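Local coordinates for protein thin, isoform D (Drosophila melanogaster, PDB 6XG7) that probably acts as a RING-type ubiquitin ligase in muscle and carries an NHL-repeat beta-propeller that is a likely protein-binding platform, at residues R199-D204 / V239-Q244. Sequence-based numbering, arbitrary orientation. Where two conformers were deposited one is given.
Sequences RVIVSD and VAVDDQ
S203 OG has two hydrogen-bond partners, the backbone N of Y191 on strand 185-194 and the carbonyl O of R237, just ahead of strand 239-241. Below this polar end, S203 CB meets V239 CG1 at 3.8 Å. V239 spans two residues of the facing strand, since its second methyl, CG2, lies 3.8 Å from I201 O. S203 and V239 each have a second conformer, in which these details may differ. Farther along, I201 reaches across with its terminal methyl; I201 CD1 lies 3.9 Å from V241 CB and 4.0 Å from V241 CG2, the two side chains crossing obliquely. The strand axes pass 7.6 Å apart at 158°, and the strands lie in different sheets; the contact is made mainly by side chains. I210 extends this apolar layer by touching both I201 and V239. Beyond strand 239-241 the chain turns at D242, whose OD1 accepts a bent bond (135°) from Q244 N at 2.9 Å, closing an Asx turn, and is also bonded to Y246 N. Strand 199-204 falls in one predicted NHL repeat and strand 239-241 in the next, and their packing is the blade-to-blade interface of a beta-propeller.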
# COMPACT_ATOMS: atom_id res chain seq x y z
N ARG A 199 4.57 14.94 -1.78
CA ARG A 199 5.65 14.20 -1.15
C ARG A 199 5.39 12.72 -1.37
O ARG A 199 4.25 12.26 -1.25
CB ARG A 199 5.71 14.52 0.34
CG ARG A 199 6.03 15.97 0.59
CD ARG A 199 5.95 16.32 2.05
NE ARG A 199 6.28 17.72 2.24
CZ ARG A 199 6.51 18.27 3.43
NH1 ARG A 199 6.45 17.52 4.52
NH2 ARG A 199 6.80 19.56 3.51
N VAL A 200 6.45 11.99 -1.70
CA VAL A 200 6.40 10.56 -1.96
C VAL A 200 6.94 9.86 -0.72
O VAL A 200 8.11 10.01 -0.36
CB VAL A 200 7.22 10.20 -3.21
CG1 VAL A 200 7.10 8.71 -3.47
CG2 VAL A 200 6.75 11.02 -4.38
N ILE A 201 6.07 9.11 -0.06
CA ILE A 201 6.33 8.50 1.23
C ILE A 201 6.55 7.01 0.99
O ILE A 201 5.66 6.33 0.49
CB ILE A 201 5.14 8.73 2.18
CG1 ILE A 201 4.87 10.23 2.36
CG2 ILE A 201 5.37 8.01 3.50
CD1 ILE A 201 3.41 10.52 2.68
N VAL A 202 7.74 6.52 1.31
CA VAL A 202 8.17 5.17 0.97
C VAL A 202 8.51 4.40 2.24
O VAL A 202 9.29 4.88 3.07
CB VAL A 202 9.38 5.19 0.02
CG1 VAL A 202 9.82 3.76 -0.32
CG2 VAL A 202 9.06 6.01 -1.24
N SER A 203 7.94 3.20 2.39
CA SER A 203 8.35 2.34 3.50
C SER A 203 9.61 1.60 3.08
O SER A 203 9.60 0.75 2.19
CB SER A 203 7.27 1.36 3.96
OG SER A 203 6.86 0.50 2.93
N ASP A 204 10.71 1.96 3.72
CA ASP A 204 12.05 1.47 3.39
C ASP A 204 12.32 0.31 4.34
O ASP A 204 13.02 0.44 5.35
CB ASP A 204 13.03 2.62 3.55
CG ASP A 204 14.43 2.26 3.11
OD1 ASP A 204 14.60 1.17 2.52
OD2 ASP A 204 15.36 3.07 3.35
N VAL A 239 1.96 1.84 3.94
CA VAL A 239 1.92 3.24 4.30
C VAL A 239 0.74 3.90 3.60
O VAL A 239 0.37 3.54 2.48
CB VAL A 239 3.22 4.02 3.99
CG1 VAL A 239 4.35 3.57 4.86
CG2 VAL A 239 3.59 3.93 2.52
N ALA A 240 0.15 4.89 4.27
CA ALA A 240 -0.93 5.67 3.69
C ALA A 240 -0.83 7.08 4.22
O ALA A 240 -0.18 7.35 5.23
CB ALA A 240 -2.30 5.09 4.04
N VAL A 241 -1.48 8.00 3.52
CA VAL A 241 -1.51 9.41 3.91
C VAL A 241 -2.93 9.91 3.73
O VAL A 241 -3.60 9.56 2.75
CB VAL A 241 -0.47 10.21 3.09
CG1 VAL A 241 -0.85 10.27 1.61
CG2 VAL A 241 -0.27 11.60 3.67
N ASP A 242 -3.41 10.74 4.67
CA ASP A 242 -4.73 11.34 4.54
C ASP A 242 -4.62 12.70 3.84
O ASP A 242 -3.55 13.13 3.42
CB ASP A 242 -5.50 11.37 5.86
CG ASP A 242 -5.11 12.51 6.77
OD1 ASP A 242 -4.26 13.37 6.44
OD2 ASP A 242 -5.71 12.56 7.87
N ASP A 243 -5.75 13.37 3.68
CA ASP A 243 -5.78 14.59 2.88
C ASP A 243 -5.01 15.75 3.50
O ASP A 243 -4.64 16.67 2.78
CB ASP A 243 -7.22 15.01 2.61
CG ASP A 243 -7.87 14.16 1.54
OD1 ASP A 243 -7.16 13.71 0.62
OD2 ASP A 243 -9.09 13.93 1.63
N GLN A 244 -4.76 15.71 4.80
CA GLN A 244 -3.98 16.75 5.46
C GLN A 244 -2.53 16.37 5.67
O GLN A 244 -1.76 17.19 6.18
CB GLN A 244 -4.61 17.12 6.80
CG GLN A 244 -5.98 17.76 6.63
CD GLN A 244 -6.62 18.07 7.94
OE1 GLN A 244 -7.30 17.22 8.52
NE2 GLN A 244 -6.40 19.27 8.44